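Local atomic coordinates of putative hemin storage protein (Bordetella bronchiseptica, PDB entry 6AU1), a protein that cleaves deacetylated poly-beta-1,6-N-acetylglucosamine with the glycoside hydrolase domain that makes up this chain, and can disrupt bacterial biofilms. Residues Arg8-Asp13 against Asp351-Lys356; Asp34-Leu39 against Tyr332-Asp337; Gln279-Leu284 against Val322-Leu327; Ile316-Met321 against Glu347-Val352. One frame throughout, in Å; residues are numbered along the deposited sequence.

All four contacts lie in one beta/alpha barrel; contacts 1 and 2 sit where its first and last strands meet. Contacts 1 and 2 are the buried ones and their centres lie about 5 Å apart. They rest on the neighbouring strands 8-12 and 332-335. Contacts 3 and 4 lie between outer helices and are only partly buried; both use helix 314-326. Helix 346-353 serves contacts 1 and 4, which share D351 and V352. Each contact sets an arginine differently. R8 NH1 lies close to backbone carbonyls at a helix end, and R35 grips a buried aspartate. R282 holds a sulfate at the surface, while R318 reaches from one helix to an exposed aspartate of the next.

Contact 1 of 4, residues Arg8-Asp13 against Asp351-Lys356; sequences RIVQVD and DVMSLK
R8 meets the end of helix 346-353 and the turn after it with CB, CG and the NH1 end of its side chain. Its CB lies 3.4 Å from the carbonyl O of M353. Its CG lies 3.7 Å from CD2 of L355, and these two side chains run past each other in opposite directions. Further out, R8 NH1 lies 3.1 Å from V352 O. It is 3.0 Å from S354 O, at an angle too poor for a hydrogen bond. The bend at chi2 (-72°) brings NH1 beside these carbonyls. They belong to the C-terminal end of the helix and the residue that follows it, so the positive charge is probably favoured there. M353 O is buried and has no polar partner in the model.

M353 points its CB away from the strand. Its chain then bends twice and brings CE back to 3.5 Å from I9 O and 3.9 Å from V10 CG2. Beyond the helix, S354 OG accepts from K356 N at 3.2 Å and forms an ST turn.

Bonds outside the two segments hold the arginine: R8 NE donates to I330 O and R8 NH2 to S357 O. In the second shell, Y332 OH is hydrogen-bonded to V352 O. R325 stands close with a like charge.

Strand 8-12 lies between strands 43-47 and 332-335 and pairs in parallel with both. Helix 22-39 covers V10 through M36 and L39, and L39 also touches M353. The C-terminal tail is thus packed against the first strand of the sheet.

Contact 2 of 4, residues Asp34-Leu39 against Tyr332-Asp337; sequences DRMKDL and YGYYPD
D337 OD1 is held by two donors at once. R35 NH2 reaches it at 2.7 Å and the hydroxyl of Y334 donates to it at 2.6 Å. They come from opposite faces of the carboxylate plane, the arginine on the syn side and the tyrosine on the anti side. The other oxygen, D337 OD2, accepts from R35 NE at 2.9 Å through its syn lone pair. R35 therefore grips the carboxylate side-on, with one nitrogen for each oxygen. Both oxygens lie near the guanidinium plane, but the two flat groups are turned 31° apart. With three bonds the carboxylate has little freedom to rotate.

Apolar groups lie beside it. M36 CE sits 3.9 Å from D337 OD2. L39 CD2 meets the edge of the Y334 ring, 3.3 Å from OH and 4.0 Å from CE2. Y334 has its CG between the backbone N and carbonyl carbon (chi1 68°), and its ring reaches out toward the helix. R35 NH2 also donates to P344 O in the loop before helix 346-353.

The axes of helix segment 34-39 and strand 332-335 run nearly antiparallel, 163° apart. The helix follows the first strand, 8-12, and the other element is the last of eight parallel strands. Their contact is part of the closure of a TIM barrel.

Contact 3 of 4, residues Gln279-Leu284 against Val322-Leu327; sequences QWMRQL and VQLRSL. With SO4 (sulfate ion), chain E; SO4 (sulfate ion), chain F.
M281 and R282 of helix 277-290 meet Q323, L324 and L327 of helix 314-326. Just before them, Q279 points its CB away from that helix and serves two sulfates, probably from the crystallisation liquor. Its backbone N donates to O3 of the chain F sulfate at 2.8 Å, and its NE2 to O1 of the chain E sulfate.

M281 points at the partner helix. Its CB rests 3.5 Å from Q323 OE1, and its CG lies 3.9 Å from L324 CD2, the side chains crossing at about a right angle. L301 of strand 297-305 touches both M281 and L324.

A bend at chi3 (51°) turns the R282 guanidinium edge with NE and NH2 toward the chain E sulfate. NE donates to its O3 at 2.8 Å and NH2 to O1 at 3.0 Å. R282 NH1 points the other way and donates to water 1 at 3.1 Å. Q323 NE2 donates to the same water, and to E278 O. L327 CD1 packs near R282 CA at 4.2 Å. Q283 NE2 adds a weak bond to the chain E sulfate.

R282 NH1 and Q323 NE2 are both donors joined by an acceptor water; M281 and L324 make the apolar contact.

Contact 4 of 4, residues Ile316-Met321 against Glu347-Val352; sequences ILRRQM and EALRDV
R318 acts as a knob in a hole formed by A348, L349, D351 and V352. The contact joins the last two outer helices of the TIM barrel, 314-326 and 346-353, with strand 332-335 between them in the chain. The helix segments are almost parallel, 7° apart, with axes 10.0 Å from each other.

The R318 side chain crosses D351 at about a right angle, and the guanidinium and carboxylate planes are well out of parallel, 44° apart. The R318 CG is anti to the backbone N, and the chain then runs straight to NE, spanning the gap between the helices. R318 NH2 donates to D351 OD2 at 2.9 Å, close to the guanidinium plane. It meets this oxygen on the syn side, 32° out of the carboxylate plane. R318 NE makes a weaker bond to D351 OD1, 3.3 Å long. V352 CG1 lies over one face of the guanidinium, offset toward its rim, while R318 CD rests 3.5 Å from A348 O. The salt bridge lies on the outer side, where D351 is exposed.

Apolar groups fill the inner side, against strands 297-305 and 332-335. L349 crosses both L317 and M321 at about right angles. Its CD1 comes to 3.7 Å from L317 CD2, and its CD2 touches R318 CB at 3.8 Å. M321 is extended beyond CG, and M321 SD lies 3.6 Å from V352 CG2.

Contact 1 of 4, residues Arg8-Asp13 against Asp351-Lys356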
# COMPACT_ATOMS: atom_id res chain seq x y z
N ARG A 8 9.16 -2.99 -12.94
CA ARG A 8 8.22 -4.04 -13.26
C ARG A 8 8.08 -4.82 -11.98
O ARG A 8 9.03 -5.46 -11.56
CB ARG A 8 8.73 -4.92 -14.41
CG ARG A 8 9.00 -4.16 -15.71
CD ARG A 8 7.69 -3.75 -16.37
NE ARG A 8 7.84 -2.67 -17.35
CZ ARG A 8 8.27 -2.84 -18.59
NH1 ARG A 8 8.63 -4.05 -18.98
NH2 ARG A 8 8.37 -1.81 -19.42
N ILE A 9 6.93 -4.71 -11.32
CA ILE A 9 6.89 -5.23 -9.97
C ILE A 9 5.84 -6.31 -9.77
O ILE A 9 4.88 -6.43 -10.53
CB ILE A 9 6.66 -4.09 -8.94
CG1 ILE A 9 5.26 -3.47 -9.08
CG2 ILE A 9 7.74 -3.00 -9.09
CD1 ILE A 9 4.18 -4.14 -8.21
N VAL A 10 6.06 -7.12 -8.75
CA VAL A 10 5.13 -8.17 -8.36
C VAL A 10 4.85 -7.99 -6.89
O VAL A 10 5.79 -7.93 -6.09
CB VAL A 10 5.70 -9.59 -8.63
CG1 VAL A 10 4.68 -10.66 -8.18
CG2 VAL A 10 6.07 -9.78 -10.10
N GLN A 11 3.58 -7.88 -6.51
CA GLN A 11 3.24 -7.77 -5.10
C GLN A 11 2.80 -9.14 -4.58
O GLN A 11 1.99 -9.82 -5.21
CB GLN A 11 2.15 -6.71 -4.89
CG GLN A 11 1.84 -6.43 -3.41
CD GLN A 11 1.05 -5.14 -3.24
OE1 GLN A 11 1.37 -4.13 -3.86
NE2 GLN A 11 0.04 -5.17 -2.40
N VAL A 12 3.34 -9.53 -3.44
CA VAL A 12 3.23 -10.91 -2.96
C VAL A 12 2.69 -10.98 -1.53
O VAL A 12 3.18 -10.28 -0.64
CB VAL A 12 4.60 -11.60 -3.01
CG1 VAL A 12 4.57 -12.96 -2.32
CG2 VAL A 12 5.07 -11.74 -4.47
N ASP A 13 1.70 -11.86 -1.32
CA ASP A 13 1.13 -12.08 -0.00
C ASP A 13 1.91 -13.14 0.76
O ASP A 13 2.01 -14.27 0.30
CB ASP A 13 -0.33 -12.54 -0.11
CG ASP A 13 -1.19 -11.54 -0.81
OD1 ASP A 13 -1.51 -10.50 -0.19
OD2 ASP A 13 -1.56 -11.78 -1.99
N ASP A 351 7.58 -11.89 -21.34
CA ASP A 351 8.11 -10.92 -22.29
C ASP A 351 7.72 -9.48 -21.92
O ASP A 351 8.48 -8.55 -22.21
CB ASP A 351 7.70 -11.24 -23.74
CG ASP A 351 6.19 -11.37 -23.94
OD1 ASP A 351 5.41 -11.12 -23.00
OD2 ASP A 351 5.80 -11.71 -25.08
N VAL A 352 6.57 -9.29 -21.28
CA VAL A 352 6.18 -7.93 -20.92
C VAL A 352 6.62 -7.55 -19.50
O VAL A 352 6.61 -6.37 -19.15
CB VAL A 352 4.66 -7.71 -21.05
CG1 VAL A 352 4.27 -7.60 -22.52
CG2 VAL A 352 3.87 -8.81 -20.34
N MET A 353 7.03 -8.52 -18.69
CA MET A 353 7.47 -8.19 -17.34
C MET A 353 8.99 -8.07 -17.31
O MET A 353 9.56 -7.62 -16.32
CB MET A 353 6.97 -9.21 -16.32
CG MET A 353 5.51 -9.03 -15.92
SD MET A 353 5.20 -7.50 -15.00
CE MET A 353 6.09 -7.84 -13.47
N SER A 354 9.63 -8.46 -18.41
CA SER A 354 11.08 -8.34 -18.57
C SER A 354 11.53 -6.89 -18.52
O SER A 354 10.85 -6.00 -19.05
CB SER A 354 11.53 -8.99 -19.88
OG SER A 354 12.89 -8.70 -20.16
N LEU A 355 12.69 -6.65 -17.90
CA LEU A 355 13.22 -5.30 -17.76
C LEU A 355 13.90 -4.81 -19.04
O LEU A 355 14.44 -3.70 -19.08
CB LEU A 355 14.21 -5.24 -16.59
CG LEU A 355 13.60 -5.40 -15.19
CD1 LEU A 355 14.68 -5.42 -14.11
CD2 LEU A 355 12.59 -4.30 -14.93
N LYS A 356 13.87 -5.63 -20.09
CA LYS A 356 14.31 -5.20 -21.41
C LYS A 356 13.10 -4.81 -22.25
O LYS A 356 12.82 -5.42 -23.28
CB LYS A 356 15.11 -6.30 -22.10

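Contact 2 of 4, residues Asp34-Leu39 against Tyr332-Asp337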
# COMPACT_ATOMS: atom_id res chain seq x y z
N ASP A 34 11.03 -19.77 -7.54
CA ASP A 34 11.19 -20.23 -8.92
C ASP A 34 10.50 -19.30 -9.92
O ASP A 34 11.06 -19.00 -10.98
CB ASP A 34 10.65 -21.65 -9.09
CG ASP A 34 11.53 -22.69 -8.45
OD1 ASP A 34 12.69 -22.36 -8.11
OD2 ASP A 34 11.08 -23.85 -8.30
N ARG A 35 9.29 -18.86 -9.60
CA ARG A 35 8.55 -17.97 -10.48
C ARG A 35 9.22 -16.60 -10.58
O ARG A 35 9.29 -16.03 -11.67
CB ARG A 35 7.11 -17.80 -9.99
CG ARG A 35 6.22 -18.98 -10.31
CD ARG A 35 4.89 -18.87 -9.54
NE ARG A 35 4.13 -17.67 -9.89
CZ ARG A 35 3.40 -17.55 -11.00
NH1 ARG A 35 3.36 -18.55 -11.88
NH2 ARG A 35 2.72 -16.44 -11.25
N MET A 36 9.70 -16.08 -9.46
CA MET A 36 10.34 -14.76 -9.50
C MET A 36 11.70 -14.80 -10.21
O MET A 36 12.07 -13.85 -10.89
CB MET A 36 10.48 -14.20 -8.08
CG MET A 36 9.12 -13.91 -7.40
SD MET A 36 8.04 -12.77 -8.32
CE MET A 36 6.95 -13.89 -9.18
N LYS A 37 12.43 -15.91 -10.07
CA LYS A 37 13.68 -16.06 -10.80
C LYS A 37 13.40 -16.04 -12.30
O LYS A 37 14.12 -15.42 -13.07
CB LYS A 37 14.40 -17.35 -10.38
CG LYS A 37 15.70 -17.64 -11.10
CD LYS A 37 16.51 -18.73 -10.39
CE LYS A 37 15.65 -19.94 -10.05
NZ LYS A 37 16.45 -21.06 -9.45
N ASP A 38 12.30 -16.69 -12.68
CA ASP A 38 11.91 -16.81 -14.08
C ASP A 38 11.41 -15.49 -14.66
O ASP A 38 11.76 -15.11 -15.78
CB ASP A 38 10.84 -17.89 -14.21
CG ASP A 38 10.43 -18.16 -15.65
OD1 ASP A 38 11.26 -17.92 -16.56
OD2 ASP A 38 9.29 -18.62 -15.87
N LEU A 39 10.60 -14.80 -13.88
CA LEU A 39 9.93 -13.59 -14.32
C LEU A 39 10.86 -12.39 -14.27
O LEU A 39 10.73 -11.44 -15.05
CB LEU A 39 8.69 -13.35 -13.46
CG LEU A 39 7.54 -12.55 -14.04
CD1 LEU A 39 6.99 -13.22 -15.29
CD2 LEU A 39 6.45 -12.39 -12.98
N TYR A 332 4.94 -0.71 -14.43
CA TYR A 332 3.71 -1.41 -14.08
C TYR A 332 4.04 -2.70 -13.37
O TYR A 332 5.20 -3.03 -13.17
CB TYR A 332 2.83 -1.67 -15.32
CG TYR A 332 3.55 -2.31 -16.49
CD1 TYR A 332 3.83 -3.67 -16.50
CD2 TYR A 332 3.94 -1.55 -17.59
CE1 TYR A 332 4.49 -4.26 -17.57
CE2 TYR A 332 4.60 -2.13 -18.67
CZ TYR A 332 4.87 -3.49 -18.64
OH TYR A 332 5.53 -4.07 -19.69
N GLY A 333 3.00 -3.41 -12.96
CA GLY A 333 3.19 -4.65 -12.23
C GLY A 333 1.85 -5.25 -11.91
O GLY A 333 0.82 -4.81 -12.44
N TYR A 334 1.83 -6.27 -11.05
CA TYR A 334 0.55 -6.88 -10.72
C TYR A 334 0.52 -7.39 -9.29
O TYR A 334 1.55 -7.65 -8.67
CB TYR A 334 0.20 -8.02 -11.70
CG TYR A 334 1.11 -9.22 -11.58
CD1 TYR A 334 0.86 -10.21 -10.63
CD2 TYR A 334 2.20 -9.38 -12.42
CE1 TYR A 334 1.70 -11.31 -10.51
CE2 TYR A 334 3.05 -10.48 -12.31
CZ TYR A 334 2.79 -11.45 -11.36
OH TYR A 334 3.61 -12.54 -11.23
N TYR A 335 -0.71 -7.53 -8.80
CA TYR A 335 -1.01 -8.07 -7.48
C TYR A 335 -2.27 -8.92 -7.65
O TYR A 335 -3.21 -8.49 -8.30
CB TYR A 335 -1.25 -6.94 -6.47
CG TYR A 335 -1.71 -7.44 -5.11
CD1 TYR A 335 -0.91 -8.30 -4.37
CD2 TYR A 335 -2.93 -7.04 -4.57
CE1 TYR A 335 -1.33 -8.76 -3.11
CE2 TYR A 335 -3.35 -7.49 -3.33
CZ TYR A 335 -2.54 -8.36 -2.60
OH TYR A 335 -2.97 -8.81 -1.37
N PRO A 336 -2.29 -10.15 -7.08
CA PRO A 336 -1.29 -10.90 -6.33
C PRO A 336 -0.61 -11.96 -7.19
O PRO A 336 -1.10 -12.29 -8.28
CB PRO A 336 -2.13 -11.57 -5.24
CG PRO A 336 -3.41 -11.94 -6.02
CD PRO A 336 -3.58 -10.87 -7.11
N ASP A 337 0.50 -12.49 -6.72
CA ASP A 337 1.07 -13.66 -7.38
C ASP A 337 0.53 -14.92 -6.72
O ASP A 337 0.76 -15.17 -5.53
CB ASP A 337 2.59 -13.63 -7.32
CG ASP A 337 3.21 -14.62 -8.29
OD1 ASP A 337 3.10 -14.37 -9.51
OD2 ASP A 337 3.75 -15.65 -7.84

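Contact 3 of 4, residues Gln279-Leu284 against Val322-Leu327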
# COMPACT_ATOMS: atom_id res chain seq x y z
N GLN A 279 -11.24 1.92 -21.93
CA GLN A 279 -11.37 3.37 -21.85
C GLN A 279 -10.90 3.87 -20.48
O GLN A 279 -10.21 4.89 -20.38
CB GLN A 279 -12.82 3.81 -22.09
CG GLN A 279 -13.00 5.31 -22.03
CD GLN A 279 -14.45 5.74 -22.17
OE1 GLN A 279 -15.31 5.33 -21.38
NE2 GLN A 279 -14.73 6.55 -23.18
N TRP A 280 -11.29 3.15 -19.44
CA TRP A 280 -10.94 3.50 -18.07
C TRP A 280 -9.43 3.61 -17.90
O TRP A 280 -8.92 4.59 -17.35
CB TRP A 280 -11.50 2.45 -17.11
CG TRP A 280 -11.42 2.80 -15.64
CD1 TRP A 280 -12.38 3.42 -14.89
CD2 TRP A 280 -10.34 2.50 -14.75
NE1 TRP A 280 -11.95 3.53 -13.59
CE2 TRP A 280 -10.70 2.98 -13.48
CE3 TRP A 280 -9.10 1.88 -14.91
CZ2 TRP A 280 -9.87 2.86 -12.37
CZ3 TRP A 280 -8.27 1.76 -13.82
CH2 TRP A 280 -8.66 2.25 -12.56
N MET A 281 -8.71 2.61 -18.39
CA MET A 281 -7.26 2.61 -18.29
C MET A 281 -6.65 3.74 -19.13
O MET A 281 -5.67 4.37 -18.73
CB MET A 281 -6.69 1.26 -18.72
CG MET A 281 -5.22 1.09 -18.38
SD MET A 281 -5.00 0.81 -16.60
CE MET A 281 -5.78 -0.79 -16.40
N ARG A 282 -7.23 3.98 -20.30
CA ARG A 282 -6.79 5.08 -21.15
C ARG A 282 -6.93 6.42 -20.41
O ARG A 282 -6.00 7.23 -20.40
CB ARG A 282 -7.60 5.07 -22.46
CG ARG A 282 -6.97 5.84 -23.59
CD ARG A 282 -7.49 5.33 -24.95
NE ARG A 282 -8.95 5.27 -25.02
CZ ARG A 282 -9.65 4.14 -25.15
NH1 ARG A 282 -9.03 2.97 -25.21
NH2 ARG A 282 -10.97 4.18 -25.22
N GLN A 283 -8.08 6.63 -19.77
CA GLN A 283 -8.30 7.86 -19.01
C GLN A 283 -7.37 7.98 -17.80
O GLN A 283 -6.91 9.08 -17.47
CB GLN A 283 -9.76 7.96 -18.56
CG GLN A 283 -10.72 8.22 -19.70
CD GLN A 283 -12.17 8.09 -19.28
OE1 GLN A 283 -12.48 7.63 -18.18
NE2 GLN A 283 -13.07 8.48 -20.17
N LEU A 284 -7.10 6.85 -17.14
CA LEU A 284 -6.21 6.88 -15.98
C LEU A 284 -4.80 7.30 -16.40
O LEU A 284 -4.19 8.16 -15.77
CB LEU A 284 -6.17 5.51 -15.28
CG LEU A 284 -5.40 5.47 -13.95
CD1 LEU A 284 -6.16 6.20 -12.86
CD2 LEU A 284 -5.12 4.04 -13.56
N VAL A 322 0.21 -4.46 -22.40
CA VAL A 322 0.51 -3.99 -23.75
C VAL A 322 -0.14 -2.63 -23.98
O VAL A 322 0.46 -1.74 -24.59
CB VAL A 322 0.05 -5.01 -24.83
CG1 VAL A 322 0.14 -4.41 -26.25
CG2 VAL A 322 0.89 -6.28 -24.73
N GLN A 323 -1.35 -2.45 -23.45
CA GLN A 323 -2.04 -1.17 -23.61
C GLN A 323 -1.25 -0.06 -22.94
O GLN A 323 -1.07 1.03 -23.52
CB GLN A 323 -3.47 -1.23 -23.05
CG GLN A 323 -4.21 0.11 -23.16
CD GLN A 323 -5.53 0.14 -22.40
OE1 GLN A 323 -5.75 -0.65 -21.48
NE2 GLN A 323 -6.42 1.05 -22.79
N LEU A 324 -0.80 -0.31 -21.71
CA LEU A 324 0.05 0.64 -20.98
C LEU A 324 1.30 0.99 -21.79
O LEU A 324 1.62 2.17 -21.96
CB LEU A 324 0.46 0.08 -19.61
CG LEU A 324 -0.63 -0.10 -18.56
CD1 LEU A 324 -0.08 -0.80 -17.31
CD2 LEU A 324 -1.29 1.24 -18.20
N ARG A 325 1.99 -0.03 -22.29
CA ARG A 325 3.18 0.21 -23.11
C ARG A 325 2.87 1.11 -24.31
O ARG A 325 3.63 2.03 -24.62
CB ARG A 325 3.78 -1.11 -23.60
CG ARG A 325 4.26 -2.00 -22.46
CD ARG A 325 4.43 -3.44 -22.92
NE ARG A 325 5.54 -3.58 -23.85
CZ ARG A 325 6.78 -3.83 -23.47
NH1 ARG A 325 7.05 -3.97 -22.18
NH2 ARG A 325 7.75 -3.95 -24.37
N SER A 326 1.74 0.86 -24.97
CA SER A 326 1.37 1.63 -26.17
C SER A 326 1.06 3.09 -25.84
O SER A 326 1.10 3.95 -26.72
CB SER A 326 0.16 1.01 -26.86
OG SER A 326 -1.03 1.29 -26.12
N LEU A 327 0.75 3.36 -24.57
CA LEU A 327 0.42 4.71 -24.13
C LEU A 327 1.59 5.40 -23.44
O LEU A 327 1.45 6.52 -22.95
CB LEU A 327 -0.78 4.68 -23.18
CG LEU A 327 -2.09 4.17 -23.78
CD1 LEU A 327 -3.10 3.88 -22.67
CD2 LEU A 327 -2.66 5.16 -24.80
S SO4 E . -11.40 8.08 -24.54
O1 SO4 E . -12.16 6.91 -24.97
O2 SO4 E . -11.39 9.06 -25.62
O3 SO4 E . -10.03 7.69 -24.23
O4 SO4 E . -12.02 8.67 -23.36
S SO4 F . -13.93 -0.62 -23.51
O1 SO4 F . -15.39 -0.64 -23.51
O2 SO4 F . -13.45 -0.95 -24.85
O3 SO4 F . -13.46 0.72 -23.16
O4 SO4 F . -13.43 -1.60 -22.55
O HOH W 1 -6.04 2.37 -25.60

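Contact 4 of 4, residues Ile316-Met321 against Glu347-Val352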
# COMPACT_ATOMS: atom_id res chain seq x y z
N ILE A 316 -5.80 -11.38 -20.35
CA ILE A 316 -6.41 -10.09 -20.06
C ILE A 316 -5.40 -9.17 -19.38
O ILE A 316 -5.31 -7.97 -19.69
CB ILE A 316 -7.67 -10.24 -19.18
CG1 ILE A 316 -8.80 -10.89 -19.98
CG2 ILE A 316 -8.11 -8.89 -18.62
CD1 ILE A 316 -10.01 -11.29 -19.14
N LEU A 317 -4.62 -9.74 -18.46
CA LEU A 317 -3.58 -9.00 -17.77
C LEU A 317 -2.50 -8.53 -18.74
O LEU A 317 -2.05 -7.37 -18.69
CB LEU A 317 -2.97 -9.89 -16.68
CG LEU A 317 -1.89 -9.27 -15.78
CD1 LEU A 317 -2.46 -8.07 -15.05
CD2 LEU A 317 -1.39 -10.33 -14.79
N ARG A 318 -2.09 -9.41 -19.64
CA ARG A 318 -1.08 -9.05 -20.62
C ARG A 318 -1.59 -7.95 -21.54
O ARG A 318 -0.84 -7.04 -21.91
CB ARG A 318 -0.65 -10.27 -21.45
CG ARG A 318 0.57 -10.01 -22.34
CD ARG A 318 0.99 -11.28 -23.08
NE ARG A 318 2.20 -11.08 -23.89
CZ ARG A 318 2.21 -10.49 -25.08
NH1 ARG A 318 1.08 -10.02 -25.60
NH2 ARG A 318 3.34 -10.36 -25.75
N ARG A 319 -2.86 -8.02 -21.93
CA ARG A 319 -3.42 -6.99 -22.81
C ARG A 319 -3.39 -5.63 -22.12
O ARG A 319 -3.17 -4.61 -22.78
CB ARG A 319 -4.85 -7.32 -23.23
CG ARG A 319 -4.99 -8.38 -24.30
CD ARG A 319 -6.46 -8.59 -24.65
NE ARG A 319 -6.70 -9.88 -25.29
CZ ARG A 319 -7.84 -10.56 -25.19
NH1 ARG A 319 -8.84 -10.08 -24.45
NH2 ARG A 319 -7.98 -11.72 -25.81
N GLN A 320 -3.60 -5.62 -20.80
CA GLN A 320 -3.52 -4.36 -20.06
C GLN A 320 -2.09 -3.83 -20.08
O GLN A 320 -1.86 -2.63 -20.27
CB GLN A 320 -4.02 -4.53 -18.62
CG GLN A 320 -5.52 -4.72 -18.54
CD GLN A 320 -6.01 -4.80 -17.10
OE1 GLN A 320 -5.28 -5.25 -16.22
NE2 GLN A 320 -7.23 -4.34 -16.87
N MET A 321 -1.12 -4.73 -19.92
CA MET A 321 0.28 -4.31 -19.96
C MET A 321 0.67 -3.79 -21.34
O MET A 321 1.36 -2.78 -21.45
CB MET A 321 1.20 -5.46 -19.54
CG MET A 321 1.05 -5.80 -18.05
SD MET A 321 2.01 -7.25 -17.62
CE MET A 321 1.61 -7.39 -15.87
N GLU A 347 5.05 -17.99 -18.18
CA GLU A 347 5.47 -18.11 -19.56
C GLU A 347 4.85 -17.04 -20.44
O GLU A 347 5.51 -16.48 -21.32
CB GLU A 347 5.12 -19.50 -20.11
N ALA A 348 3.58 -16.74 -20.20
CA ALA A 348 2.85 -15.80 -21.03
C ALA A 348 3.23 -14.35 -20.73
O ALA A 348 3.20 -13.51 -21.62
CB ALA A 348 1.36 -15.99 -20.87
N LEU A 349 3.58 -14.07 -19.48
CA LEU A 349 3.87 -12.70 -19.04
C LEU A 349 5.34 -12.33 -19.08
O LEU A 349 5.67 -11.15 -18.94
CB LEU A 349 3.38 -12.47 -17.61
CG LEU A 349 1.95 -12.07 -17.30
CD1 LEU A 349 1.91 -11.47 -15.89
CD2 LEU A 349 1.40 -11.10 -18.32
N ARG A 350 6.21 -13.32 -19.24
CA ARG A 350 7.65 -13.08 -19.20
C ARG A 350 8.08 -11.93 -20.10
O ARG A 350 8.85 -11.05 -19.68
CB ARG A 350 8.42 -14.35 -19.58
CG ARG A 350 9.90 -14.28 -19.28
CD ARG A 350 10.61 -15.59 -19.59
NE ARG A 350 9.95 -16.73 -18.97
CZ ARG A 350 9.34 -17.71 -19.64
NH1 ARG A 350 8.77 -18.71 -18.98
NH2 ARG A 350 9.31 -17.69 -20.96
N ASP A 351 7.58 -11.89 -21.34
CA ASP A 351 8.11 -10.92 -22.29
C ASP A 351 7.72 -9.48 -21.92
O ASP A 351 8.48 -8.55 -22.21
CB ASP A 351 7.70 -11.24 -23.74
CG ASP A 351 6.19 -11.37 -23.94
OD1 ASP A 351 5.41 -11.12 -23.00
OD2 ASP A 351 5.80 -11.71 -25.08
N VAL A 352 6.57 -9.29 -21.28
CA VAL A 352 6.18 -7.93 -20.92
C VAL A 352 6.62 -7.55 -19.50
O VAL A 352 6.61 -6.37 -19.15
CB VAL A 352 4.66 -7.71 -21.05
CG1 VAL A 352 4.27 -7.60 -22.52
CG2 VAL A 352 3.87 -8.81 -20.34